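Local coordinates for putative hemin storage protein (Bordetella bronchiseptica, PDB 6AU1) that cleaves deacetylated poly-beta-1,6-N-acetylglucosamine through the glycoside hydrolase domain described here, and can thereby disrupt bacterial biofilms, at residues P95-S100 with R139-I144; K110-T115 with T168-P173; Q180-P185 with Q199-G204; N234-P239 with A247-S252. One frame throughout, in Å; residues are numbered along the deposited sequence.

Contact 1: P95-S100 with R139-I144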
loop_
_atom_site.group_PDB
_atom_site.type_symbol
_atom_site.label_atom_id
_atom_site.label_comp_id
_atom_site.label_asym_id
_atom_site.label_seq_id
_atom_site.Cartn_x
_atom_site.Cartn_y
_atom_site.Cartn_z
ATOM N N PRO A 95 1.794 -4.430 -5.200
ATOM C CA PRO A 95 2.026 -5.323 -4.056
ATOM C C PRO A 95 3.509 -5.513 -3.799
ATOM O O PRO A 95 4.329 -5.376 -4.700
ATOM C CB PRO A 95 1.393 -6.648 -4.501
ATOM C CG PRO A 95 0.427 -6.275 -5.598
ATOM C CD PRO A 95 1.105 -5.121 -6.301
ATOM N N VAL A 96 3.844 -5.842 -2.561
ATOM C CA VAL A 96 5.201 -6.198 -2.215
ATOM C C VAL A 96 5.408 -7.704 -2.409
ATOM O O VAL A 96 6.477 -8.145 -2.845
ATOM C CB VAL A 96 5.512 -5.802 -0.762
ATOM C CG1 VAL A 96 6.969 -6.150 -0.407
ATOM C CG2 VAL A 96 5.244 -4.296 -0.549
ATOM N N LEU A 97 4.386 -8.484 -2.055
ATOM C CA LEU A 97 4.490 -9.947 -1.992
ATOM C C LEU A 97 3.433 -10.706 -2.790
ATOM O O LEU A 97 3.709 -11.807 -3.287
ATOM C CB LEU A 97 4.391 -10.425 -0.537
ATOM C CG LEU A 97 5.377 -9.850 0.473
ATOM C CD1 LEU A 97 5.062 -10.483 1.823
ATOM C CD2 LEU A 97 6.816 -10.122 0.041
ATOM N N THR A 98 2.219 -10.159 -2.888
ATOM C CA THR A 98 1.110 -10.932 -3.473
ATOM C C THR A 98 1.105 -10.890 -5.002
ATOM O O THR A 98 0.537 -9.979 -5.608
ATOM C CB THR A 98 -0.278 -10.455 -2.980
ATOM O OG1 THR A 98 -0.485 -9.075 -3.329
ATOM C CG2 THR A 98 -0.423 -10.638 -1.470
ATOM N N PHE A 99 1.765 -11.877 -5.596
ATOM C CA PHE A 99 1.722 -12.107 -7.034
ATOM C C PHE A 99 1.432 -13.571 -7.256
ATOM O O PHE A 99 2.251 -14.421 -6.908
ATOM C CB PHE A 99 3.044 -11.707 -7.692
ATOM C CG PHE A 99 3.389 -10.268 -7.492
ATOM C CD1 PHE A 99 2.883 -9.296 -8.355
ATOM C CD2 PHE A 99 4.196 -9.876 -6.427
ATOM C CE1 PHE A 99 3.190 -7.947 -8.159
ATOM C CE2 PHE A 99 4.508 -8.538 -6.227
ATOM C CZ PHE A 99 4.004 -7.569 -7.100
ATOM N N SER A 100 0.263 -13.865 -7.814
ATOM C CA SER A 100 -0.143 -15.249 -8.041
ATOM C C SER A 100 0.326 -15.701 -9.421
ATOM O O SER A 100 -0.444 -15.753 -10.378
ATOM C CB SER A 100 -1.659 -15.393 -7.888
ATOM O OG SER A 100 -2.037 -15.143 -6.533
ATOM N N ARG A 139 13.559 -13.123 -6.490
ATOM C CA ARG A 139 13.972 -12.733 -7.834
ATOM C C ARG A 139 12.772 -12.399 -8.713
ATOM O O ARG A 139 12.803 -11.428 -9.468
ATOM C CB ARG A 139 14.794 -13.839 -8.500
ATOM C CG ARG A 139 15.342 -13.439 -9.874
ATOM C CD ARG A 139 16.111 -14.586 -10.518
ATOM N NE ARG A 139 15.219 -15.677 -10.911
ATOM C CZ ARG A 139 15.076 -16.815 -10.238
ATOM N NH1 ARG A 139 15.779 -17.031 -9.131
ATOM N NH2 ARG A 139 14.233 -17.741 -10.677
ATOM N N VAL A 140 11.720 -13.210 -8.624
ATOM C CA VAL A 140 10.553 -13.002 -9.477
ATOM C C VAL A 140 9.893 -11.659 -9.147
ATOM O O VAL A 140 9.572 -10.890 -10.060
ATOM C CB VAL A 140 9.532 -14.157 -9.345
ATOM C CG1 VAL A 140 8.176 -13.754 -9.933
ATOM C CG2 VAL A 140 10.071 -15.405 -10.030
ATOM N N ILE A 141 9.730 -11.353 -7.862
ATOM C CA ILE A 141 9.168 -10.057 -7.475
ATOM C C ILE A 141 10.066 -8.927 -7.978
ATOM O O ILE A 141 9.594 -7.919 -8.506
ATOM C CB ILE A 141 8.988 -9.945 -5.949
ATOM C CG1 ILE A 141 7.947 -10.965 -5.473
ATOM C CG2 ILE A 141 8.546 -8.542 -5.567
ATOM C CD1 ILE A 141 7.937 -11.152 -3.944
ATOM N N SER A 142 11.367 -9.101 -7.803
ATOM C CA SER A 142 12.332 -8.112 -8.283
ATOM C C SER A 142 12.176 -7.846 -9.779
ATOM O O SER A 142 12.273 -6.699 -10.237
ATOM C CB SER A 142 13.749 -8.582 -7.969
ATOM O OG SER A 142 13.932 -8.653 -6.558
ATOM N N GLU A 143 11.925 -8.906 -10.538
ATOM C CA GLU A 143 11.821 -8.781 -11.987
ATOM C C GLU A 143 10.506 -8.129 -12.397
ATOM O O GLU A 143 10.445 -7.405 -13.396
ATOM C CB GLU A 143 11.990 -10.149 -12.645
ATOM C CG GLU A 143 13.460 -10.609 -12.628
ATOM C CD GLU A 143 13.657 -12.029 -13.108
ATOM O OE1 GLU A 143 12.654 -12.707 -13.397
ATOM O OE2 GLU A 143 14.824 -12.471 -13.187
ATOM N N ILE A 144 9.457 -8.372 -11.622
ATOM C CA ILE A 144 8.183 -7.706 -11.879
ATOM C C ILE A 144 8.338 -6.192 -11.683
ATOM O O ILE A 144 7.847 -5.401 -12.496
ATOM C CB ILE A 144 7.058 -8.282 -10.975
ATOM C CG1 ILE A 144 6.765 -9.732 -11.390
ATOM C CG2 ILE A 144 5.779 -7.437 -11.077
ATOM C CD1 ILE A 144 5.851 -10.479 -10.410
#

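Contact 2: K110-T115 with T168-P173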
loop_
_atom_site.group_PDB
_atom_site.type_symbol
_atom_site.label_atom_id
_atom_site.label_comp_id
_atom_site.label_asym_id
_atom_site.label_seq_id
_atom_site.Cartn_x
_atom_site.Cartn_y
_atom_site.Cartn_z
ATOM N N LYS A 110 5.690 -20.761 -3.681
ATOM C CA LYS A 110 6.714 -20.388 -2.706
ATOM C C LYS A 110 6.186 -19.230 -1.873
ATOM O O LYS A 110 6.684 -18.101 -1.947
ATOM C CB LYS A 110 8.034 -20.018 -3.394
ATOM C CG LYS A 110 8.565 -21.093 -4.340
ATOM C CD LYS A 110 8.647 -22.456 -3.653
ATOM C CE LYS A 110 9.311 -23.480 -4.575
ATOM N NZ LYS A 110 9.275 -24.855 -3.988
ATOM N N VAL A 111 5.165 -19.540 -1.080
ATOM C CA VAL A 111 4.405 -18.535 -0.359
ATOM C C VAL A 111 4.744 -18.533 1.126
ATOM O O VAL A 111 5.341 -19.489 1.641
ATOM C CB VAL A 111 2.887 -18.766 -0.517
ATOM C CG1 VAL A 111 2.469 -18.563 -1.983
ATOM C CG2 VAL A 111 2.502 -20.175 -0.024
ATOM N N VAL A 112 4.349 -17.459 1.800
ATOM C CA VAL A 112 4.486 -17.342 3.255
ATOM C C VAL A 112 3.726 -18.461 3.950
ATOM O O VAL A 112 2.543 -18.697 3.666
ATOM C CB VAL A 112 3.965 -15.976 3.752
ATOM C CG1 VAL A 112 3.854 -15.940 5.295
ATOM C CG2 VAL A 112 4.851 -14.841 3.212
ATOM N N GLN A 113 4.410 -19.161 4.850
ATOM C CA GLN A 113 3.782 -20.246 5.585
ATOM C C GLN A 113 3.543 -19.808 7.021
ATOM O O GLN A 113 4.215 -18.901 7.518
ATOM C CB GLN A 113 4.650 -21.507 5.540
ATOM C CG GLN A 113 4.840 -22.070 4.126
ATOM C CD GLN A 113 5.705 -23.322 4.119
ATOM O OE1 GLN A 113 5.799 -24.032 5.123
ATOM N NE2 GLN A 113 6.354 -23.589 2.996
ATOM N N SER A 114 2.552 -20.431 7.656
ATOM C CA SER A 114 2.205 -20.169 9.052
ATOM C C SER A 114 2.281 -21.464 9.854
ATOM O O SER A 114 1.953 -22.531 9.345
ATOM C CB SER A 114 0.798 -19.575 9.156
ATOM O OG SER A 114 0.286 -19.671 10.480
ATOM N N THR A 115 2.684 -21.383 11.117
ATOM C CA THR A 115 2.726 -22.585 11.946
ATOM C C THR A 115 1.338 -23.115 12.311
ATOM O O THR A 115 1.191 -24.274 12.725
ATOM C CB THR A 115 3.494 -22.331 13.264
ATOM O OG1 THR A 115 2.859 -21.274 13.984
ATOM C CG2 THR A 115 4.938 -21.939 12.980
ATOM N N THR A 168 2.900 -15.969 13.589
ATOM C CA THR A 168 3.076 -17.389 13.259
ATOM C C THR A 168 3.790 -17.565 11.919
ATOM O O THR A 168 3.927 -18.692 11.415
ATOM C CB THR A 168 1.720 -18.142 13.194
ATOM O OG1 THR A 168 0.971 -17.681 12.059
ATOM C CG2 THR A 168 0.920 -17.913 14.471
ATOM N N GLU A 169 4.232 -16.443 11.341
ATOM C CA GLU A 169 4.812 -16.405 9.997
ATOM C C GLU A 169 6.170 -15.706 10.025
ATOM O O GLU A 169 6.453 -14.978 10.971
ATOM C CB GLU A 169 3.880 -15.642 9.044
ATOM C CG GLU A 169 2.501 -16.267 8.868
ATOM C CD GLU A 169 1.534 -15.337 8.140
ATOM O OE1 GLU A 169 0.603 -15.851 7.484
ATOM O OE2 GLU A 169 1.706 -14.101 8.216
ATOM N N ASP A 170 7.028 -15.886 9.022
ATOM C CA ASP A 170 6.964 -16.870 7.949
ATOM C C ASP A 170 7.608 -18.161 8.478
ATOM O O ASP A 170 8.725 -18.121 8.991
ATOM C CB ASP A 170 7.710 -16.292 6.731
ATOM C CG ASP A 170 7.652 -17.171 5.506
ATOM O OD1 ASP A 170 7.287 -18.359 5.600
ATOM O OD2 ASP A 170 7.998 -16.640 4.431
ATOM N N SER A 171 6.901 -19.289 8.382
ATOM C CA SER A 171 7.391 -20.558 8.937
ATOM C C SER A 171 8.019 -21.483 7.888
ATOM O O SER A 171 8.366 -22.636 8.178
ATOM C CB SER A 171 6.249 -21.294 9.650
ATOM O OG SER A 171 5.221 -21.630 8.729
ATOM N N SER A 172 8.183 -20.976 6.673
ATOM C CA SER A 172 8.744 -21.776 5.584
ATOM C C SER A 172 10.219 -22.073 5.865
ATOM O O SER A 172 10.861 -21.352 6.632
ATOM C CB SER A 172 8.569 -21.048 4.245
ATOM O OG SER A 172 9.381 -19.891 4.178
ATOM N N PRO A 173 10.757 -23.153 5.274
ATOM C CA PRO A 173 12.138 -23.560 5.579
ATOM C C PRO A 173 13.165 -22.457 5.303
ATOM O O PRO A 173 14.117 -22.287 6.071
ATOM C CB PRO A 173 12.361 -24.760 4.646
ATOM C CG PRO A 173 10.995 -25.336 4.458
ATOM C CD PRO A 173 10.059 -24.148 4.437
HETATM O O HOH W 1 5.232 -24.251 7.982
#

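Contact 3: Q180-P185 with Q199-G204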
loop_
_atom_site.group_PDB
_atom_site.type_symbol
_atom_site.label_atom_id
_atom_site.label_comp_id
_atom_site.label_asym_id
_atom_site.label_seq_id
_atom_site.Cartn_x
_atom_site.Cartn_y
_atom_site.Cartn_z
ATOM N N GLN A 180 17.795 -18.231 11.686
ATOM C CA GLN A 180 18.979 -18.853 12.276
ATOM C C GLN A 180 20.172 -17.932 12.049
ATOM O O GLN A 180 21.013 -17.739 12.937
ATOM C CB GLN A 180 19.206 -20.238 11.668
ATOM C CG GLN A 180 20.305 -21.062 12.314
ATOM C CD GLN A 180 20.281 -22.504 11.837
ATOM O OE1 GLN A 180 19.952 -22.783 10.683
ATOM N NE2 GLN A 180 20.613 -23.428 12.726
ATOM N N GLY A 181 20.213 -17.340 10.859
ATOM C CA GLY A 181 21.206 -16.339 10.525
ATOM C C GLY A 181 21.175 -15.115 11.423
ATOM O O GLY A 181 22.196 -14.449 11.588
ATOM N N TRP A 182 20.018 -14.816 12.010
ATOM C CA TRP A 182 19.897 -13.672 12.911
ATOM C C TRP A 182 20.292 -14.036 14.337
ATOM O O TRP A 182 20.246 -13.190 15.225
ATOM C CB TRP A 182 18.466 -13.121 12.943
ATOM C CG TRP A 182 17.880 -12.683 11.627
ATOM C CD1 TRP A 182 18.544 -12.444 10.458
ATOM C CD2 TRP A 182 16.496 -12.430 11.363
ATOM N NE1 TRP A 182 17.652 -12.057 9.476
ATOM C CE2 TRP A 182 16.387 -12.045 10.006
ATOM C CE3 TRP A 182 15.337 -12.491 12.144
ATOM C CZ2 TRP A 182 15.167 -11.719 9.416
ATOM C CZ3 TRP A 182 14.123 -12.178 11.557
ATOM C CH2 TRP A 182 14.043 -11.796 10.202
ATOM N N GLY A 183 20.643 -15.298 14.561
ATOM C CA GLY A 183 20.985 -15.766 15.891
ATOM C C GLY A 183 19.804 -16.316 16.674
ATOM O O GLY A 183 19.888 -16.492 17.890
ATOM N N LEU A 184 18.705 -16.589 15.980
ATOM C CA LEU A 184 17.521 -17.183 16.590
ATOM C C LEU A 184 17.458 -18.682 16.295
ATOM O O LEU A 184 18.008 -19.148 15.299
ATOM C CB LEU A 184 16.251 -16.492 16.073
ATOM C CG LEU A 184 16.078 -15.003 16.389
ATOM C CD1 LEU A 184 14.881 -14.406 15.626
ATOM C CD2 LEU A 184 15.926 -14.791 17.900
ATOM N N PRO A 185 16.786 -19.451 17.161
ATOM C CA PRO A 185 16.583 -20.857 16.798
ATOM C C PRO A 185 15.615 -20.960 15.626
ATOM O O PRO A 185 14.655 -20.190 15.585
ATOM C CB PRO A 185 15.986 -21.469 18.067
ATOM C CG PRO A 185 15.323 -20.328 18.758
ATOM C CD PRO A 185 16.162 -19.109 18.451
ATOM N N GLN A 199 10.453 -10.659 20.772
ATOM C CA GLN A 199 10.641 -9.243 20.454
ATOM C C GLN A 199 11.684 -9.046 19.354
ATOM O O GLN A 199 11.481 -8.263 18.423
ATOM C CB GLN A 199 11.047 -8.469 21.718
ATOM C CG GLN A 199 11.750 -7.145 21.458
ATOM C CD GLN A 199 10.813 -6.077 20.935
ATOM O OE1 GLN A 199 9.592 -6.216 21.006
ATOM N NE2 GLN A 199 11.384 -4.998 20.400
ATOM N N GLN A 200 12.800 -9.757 19.460
ATOM C CA GLN A 200 13.870 -9.648 18.470
ATOM C C GLN A 200 13.400 -10.136 17.114
ATOM O O GLN A 200 13.735 -9.560 16.071
ATOM C CB GLN A 200 15.097 -10.447 18.918
ATOM C CG GLN A 200 15.809 -9.836 20.109
ATOM C CD GLN A 200 16.860 -10.764 20.678
ATOM O OE1 GLN A 200 16.998 -11.906 20.235
ATOM N NE2 GLN A 200 17.611 -10.280 21.659
ATOM N N TRP A 201 12.618 -11.208 17.138
ATOM C CA TRP A 201 12.078 -11.797 15.921
ATOM C C TRP A 201 11.100 -10.845 15.234
ATOM O O TRP A 201 11.170 -10.646 14.009
ATOM C CB TRP A 201 11.402 -13.131 16.251
ATOM C CG TRP A 201 10.922 -13.911 15.050
ATOM C CD1 TRP A 201 11.641 -14.230 13.935
ATOM C CD2 TRP A 201 9.630 -14.510 14.882
ATOM N NE1 TRP A 201 10.864 -14.971 13.069
ATOM C CE2 TRP A 201 9.629 -15.159 13.631
ATOM C CE3 TRP A 201 8.477 -14.563 15.675
ATOM C CZ2 TRP A 201 8.514 -15.847 13.145
ATOM C CZ3 TRP A 201 7.361 -15.239 15.186
ATOM C CH2 TRP A 201 7.392 -15.877 13.937
ATOM N N SER A 202 10.198 -10.253 16.017
ATOM C CA SER A 202 9.260 -9.265 15.487
ATOM C C SER A 202 9.996 -8.112 14.802
ATOM O O SER A 202 9.693 -7.774 13.656
ATOM C CB SER A 202 8.354 -8.720 16.594
ATOM O OG SER A 202 7.543 -7.659 16.107
ATOM N N LYS A 203 10.971 -7.527 15.493
ATOM C CA LYS A 203 11.729 -6.404 14.936
ATOM C C LYS A 203 12.526 -6.826 13.706
ATOM O O LYS A 203 12.641 -6.066 12.741
ATOM C CB LYS A 203 12.659 -5.809 15.991
ATOM C CG LYS A 203 11.928 -4.971 17.027
ATOM C CD LYS A 203 11.249 -3.776 16.361
ATOM C CE LYS A 203 10.610 -2.847 17.382
ATOM N NZ LYS A 203 10.037 -1.628 16.734
ATOM N N GLY A 204 13.061 -8.045 13.737
ATOM C CA GLY A 204 13.809 -8.579 12.615
ATOM C C GLY A 204 12.962 -8.705 11.357
ATOM O O GLY A 204 13.407 -8.361 10.252
#

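Contact 4: N234-P239 with A247-S252. With EDO (1,2-ethanediol), chain G.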
loop_
_atom_site.group_PDB
_atom_site.type_symbol
_atom_site.label_atom_id
_atom_site.label_comp_id
_atom_site.label_asym_id
_atom_site.label_seq_id
_atom_site.Cartn_x
_atom_site.Cartn_y
_atom_site.Cartn_z
ATOM N N ASN A 234 2.074 1.774 2.725
ATOM C CA ASN A 234 0.875 1.706 3.560
ATOM C C ASN A 234 1.175 1.112 4.930
ATOM O O ASN A 234 1.816 0.054 5.039
ATOM C CB ASN A 234 -0.220 0.852 2.903
ATOM C CG ASN A 234 -0.908 1.547 1.752
ATOM O OD1 ASN A 234 -1.100 0.948 0.704
ATOM N ND2 ASN A 234 -1.327 2.798 1.955
ATOM N N LEU A 235 0.678 1.783 5.963
ATOM C CA LEU A 235 0.830 1.340 7.346
ATOM C C LEU A 235 -0.551 1.208 7.973
ATOM O O LEU A 235 -1.374 2.130 7.884
ATOM C CB LEU A 235 1.681 2.346 8.141
ATOM C CG LEU A 235 1.824 2.140 9.653
ATOM C CD1 LEU A 235 2.494 0.797 9.965
ATOM C CD2 LEU A 235 2.621 3.286 10.248
ATOM N N TYR A 236 -0.804 0.064 8.596
ATOM C CA TYR A 236 -2.045 -0.140 9.338
ATOM C C TYR A 236 -2.071 0.681 10.632
ATOM O O TYR A 236 -1.031 0.953 11.225
ATOM C CB TYR A 236 -2.219 -1.618 9.669
ATOM C CG TYR A 236 -2.778 -2.443 8.537
ATOM C CD1 TYR A 236 -4.149 -2.470 8.288
ATOM C CD2 TYR A 236 -1.945 -3.201 7.721
ATOM C CE1 TYR A 236 -4.673 -3.230 7.250
ATOM C CE2 TYR A 236 -2.466 -3.970 6.681
ATOM C CZ TYR A 236 -3.825 -3.975 6.455
ATOM O OH TYR A 236 -4.349 -4.733 5.429
ATOM N N ALA A 237 -3.269 1.039 11.086
ATOM C CA ALA A 237 -3.410 1.874 12.278
ATOM C C ALA A 237 -3.114 1.130 13.579
ATOM O O ALA A 237 -2.662 1.745 14.541
ATOM C CB ALA A 237 -4.803 2.469 12.338
ATOM N N GLN A 238 -3.390 -0.173 13.644
ATOM C CA GLN A 238 -3.232 -0.855 14.936
ATOM C C GLN A 238 -1.777 -0.798 15.471
ATOM O O GLN A 238 -1.576 -0.512 16.656
ATOM C CB GLN A 238 -3.739 -2.310 14.849
ATOM C CG GLN A 238 -3.954 -2.974 16.192
ATOM C CD GLN A 238 -4.609 -4.354 16.095
ATOM O OE1 GLN A 238 -5.167 -4.731 15.059
ATOM N NE2 GLN A 238 -4.543 -5.113 17.189
ATOM N N PRO A 239 -0.760 -1.036 14.614
ATOM C CA PRO A 239 0.613 -0.884 15.129
ATOM C C PRO A 239 0.967 0.525 15.630
ATOM O O PRO A 239 1.921 0.677 16.386
ATOM C CB PRO A 239 1.485 -1.246 13.918
ATOM C CG PRO A 239 0.632 -2.130 13.083
ATOM C CD PRO A 239 -0.774 -1.625 13.253
ATOM N N ALA A 247 4.095 -7.099 16.563
ATOM C CA ALA A 247 4.430 -8.518 16.528
ATOM C C ALA A 247 3.541 -9.348 15.597
ATOM O O ALA A 247 3.979 -10.396 15.126
ATOM C CB ALA A 247 4.382 -9.102 17.937
ATOM N N TRP A 248 2.309 -8.918 15.326
ATOM C CA TRP A 248 1.496 -9.719 14.404
ATOM C C TRP A 248 1.069 -8.948 13.160
ATOM O O TRP A 248 0.199 -9.397 12.412
ATOM C CB TRP A 248 0.275 -10.337 15.116
ATOM C CG TRP A 248 -0.641 -9.405 15.840
ATOM C CD1 TRP A 248 -1.725 -8.749 15.322
ATOM C CD2 TRP A 248 -0.578 -9.044 17.229
ATOM N NE1 TRP A 248 -2.331 -7.995 16.302
ATOM C CE2 TRP A 248 -1.647 -8.161 17.481
ATOM C CE3 TRP A 248 0.284 -9.378 18.280
ATOM C CZ2 TRP A 248 -1.881 -7.608 18.743
ATOM C CZ3 TRP A 248 0.054 -8.822 19.529
ATOM C CH2 TRP A 248 -1.019 -7.944 19.746
ATOM N N TYR A 249 1.716 -7.808 12.926
ATOM C CA TYR A 249 1.572 -7.079 11.666
ATOM C C TYR A 249 2.844 -7.073 10.819
ATOM O O TYR A 249 2.766 -7.031 9.594
ATOM C CB TYR A 249 1.152 -5.628 11.927
ATOM C CG TYR A 249 -0.338 -5.418 12.086
ATOM C CD1 TYR A 249 -0.967 -5.654 13.302
ATOM C CD2 TYR A 249 -1.114 -4.956 11.017
ATOM C CE1 TYR A 249 -2.328 -5.449 13.458
ATOM C CE2 TYR A 249 -2.478 -4.737 11.166
ATOM C CZ TYR A 249 -3.077 -4.981 12.385
ATOM O OH TYR A 249 -4.432 -4.780 12.547
ATOM N N GLY A 250 4.012 -7.060 11.452
ATOM C CA GLY A 250 5.243 -6.958 10.681
ATOM C C GLY A 250 5.428 -5.557 10.113
ATOM O O GLY A 250 6.113 -5.365 9.102
ATOM N N GLN A 251 4.813 -4.580 10.776
ATOM C CA GLN A 251 4.928 -3.165 10.409
ATOM C C GLN A 251 5.143 -2.343 11.671
ATOM O O GLN A 251 4.753 -2.769 12.748
ATOM C CB GLN A 251 3.674 -2.674 9.690
ATOM C CG GLN A 251 3.257 -3.489 8.471
ATOM C CD GLN A 251 2.059 -2.880 7.778
ATOM O OE1 GLN A 251 1.326 -2.095 8.367
ATOM N NE2 GLN A 251 1.855 -3.238 6.516
ATOM N N SER A 252 5.729 -1.156 11.530
ATOM C CA SER A 252 6.122 -0.332 12.678
ATOM C C SER A 252 6.206 1.128 12.261
ATOM O O SER A 252 6.794 1.425 11.236
ATOM C CB SER A 252 7.477 -0.787 13.230
ATOM O OG SER A 252 8.076 0.216 14.014
HETATM C C1 EDO G . -4.411 -6.886 2.769
HETATM O O1 EDO G . -3.529 -6.462 1.713
HETATM C C2 EDO G . -3.607 -7.560 3.878
HETATM O O2 EDO G . -2.816 -6.581 4.563
HETATM O O HOH W 2 -4.924 -1.862 11.847
#

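Contact 1: P95-S100 with R139-I144
The phenyl ring of F99 carries the delta methyl of I144 on one face, while the carbonyl oxygen of V96 lies in the plane of the ring at its edge and I141 comes up obliquely. The fold is a TIM barrel, and this contact folds the loop that leaves strand 89-94 back against helix 135-151, the next long helix in the chain. I144 CD1 sits 4.1 Å from the centroid of the F99 ring, 25° off the normal, which makes a CH-pi contact over the face displaced toward the CG-CD1 side. The two side chains slide past each other in opposite directions, whereas I141 crosses F99 at about a right angle and lays CG1 4.0 Å from F99 CD2. In F99 CB already points at the helix, and with CG anti to the carbonyl carbon (chi1 -60°) the ring is set against both isoleucines. I141 and I144, three residues apart, lie on the same side of the helix, and their branched apolar side chains both meet the ring. I141 also reaches L97, with its CD1 4.3 Å from L97 CD2. The loop is also held by D162, whose carboxylate accepts from the backbone N of V96, L97 and T98, while F212 of helix 195-223 touches both V96 and I141. Among these apolar groups V96 O is buried without a hydrogen-bonding partner in the model: I141 CG2 approaches V96 O to 3.4 Å, and I141 CD1 lies 3.5 Å from the same oxygen.

Contact 2: K110-T115 with T168-P173
The backbones of 110-115 and 168-173, whose end-to-end directions differ by 119°, are joined by two backbone hydrogen bonds, S171 N to Q113 O (2.8 Å) and T115 N to T168 O (3.0 Å). These are two loops of the TIM barrel, one following strand 89-94 and the other strand 156-159. The second contains an Asx turn, in which D170 OD1 accepts from S172 N at 3.0 Å, just where S172 takes the N-cap position of helix 173-181. The same oxygen receives S172 OG and, from across the contact, Q113 N at 3.1 Å in an almost straight bond that arrives from above the carboxylate plane. Three donors thus grip D170 OD1, and S131 OG binds OD2, so the carboxylate cannot easily rotate; aspartate is short enough to do this beside the backbone, next to the cis peptide that precedes it. V112 supplies apolar cover, its CG1 crossing the chain of E169 3.7 Å from E169 CD, while E169 OE1 pairs with R129 and R117. Hydroxyls close the other end. S114 OG, held anti to its own amide (chi1 163°), donates to T168 OG1 at 2.6 Å. The extended side chain of the solvent-exposed Q113 lies along S172, and one water bridges Q113 OE1 at 2.9 Å and S171 OG at 2.7 Å.

Contact 3: Q180-P185 with Q199-G204
W182 and L184 both set CG anti to the carbonyl carbon (chi1 -57° and -63°); CB of each points at helix 195-223, and these torsions lay the indole at G204 and the leucine methyls at W201 and Q200, while W201 has CG opposite its amide nitrogen (chi1 -174°) and so brings the CD1 corner of its indole to meet them. Between W182 and L184 lies G183, where positive phi and two bonds back into the last turn complete a Schellman motif ending helix 173-181. The residues on either side of G183 both meet helix 195-223. L184 crosses W201 at about a right angle, its CD1 3.7 Å from W201 CD1; the second methyl, CD2, lies near Q200 OE1. The six-membered ring of W182 meets G204 obliquely, with CH2 3.5 Å from G204 C and the ring centroid 4.2 Å from G204 CA, an off-centre CH-pi contact. Glycine suits this place because a beta carbon here would collide with W182 CZ3. W182 CZ3 also comes within 4.0 Å of W201 CD1, and Y179 meets both indoles. No hydrogen bond spans the two segments, so what joins the helix end to helix 195-223 here is shape and apolar surface.

Contact 4: N234-P239 with A247-S252
At the C-terminal end of strand 230-235, the side of a TIM barrel where active sites lie, Y236 and Y249 meet beside a site holding 1,2-ethanediol, probably from the crystallisation liquor. Y236 OH donates to O2 of the diol at 2.6 Å, and D161 OD1 binds the same molecule, so the site accepts a small hydroxylic molecule. The backbone of Y236 is fixed by Q251, whose OE1 takes Y236 N at 3.0 Å in a bond that is nearly straight and lies in the carbonyl plane. Glutamine serves well because its extended chain spans the gap to the strand end, while its NE2 donates to the backbone oxygen of A163, using both ends of the amide. L235 CD1 packs against Q251 CB. The rings of Y236 and Y249 are oblique, their planes 55° apart, and Y236 CB lies 3.5 Å from Y249 CE2. P239 covers one face of Y249: its CD stands over the ring centre, 3.8 Å from the centroid and only 4° off the normal, a CH-pi contact that suits the compact, rigid ring of proline, whose CD carries hydrogens over the aromatic face. Q238 reaches the phenol edge with CG anti to the backbone N (chi1 -165°) and the chain extended beyond it, and its amide is steeply turned against the ring. Y249 OH donates to Q238 OE1 at 2.6 Å, and a water that accepts from Q238 N donates to the same Y249 OH at 3.0 Å.

All four contacts lie in one TIM-barrel domain, built from chain at or beyond the ends of strands 89-94, 156-159 and 230-235, successive neighbours in the parallel sheet. Contacts 1 and 2 alternate along the chain, since both use the long loop between strand 89-94 and helix 135-151; their centres are 17 Å apart and they do not touch. Contacts 3 and 4 follow in series. Contact 2 meets contact 3 where E169 O lies 3.1 Å from W201 CZ2, and contact 3 meets contact 4 where S202 OG lies 3.3 Å from A247 CA. Helix 195-223 therefore links the outlying contacts 2 and 3 to contact 4, which lies nearer the centre of the chain, at the C-terminal end of strand 230-235.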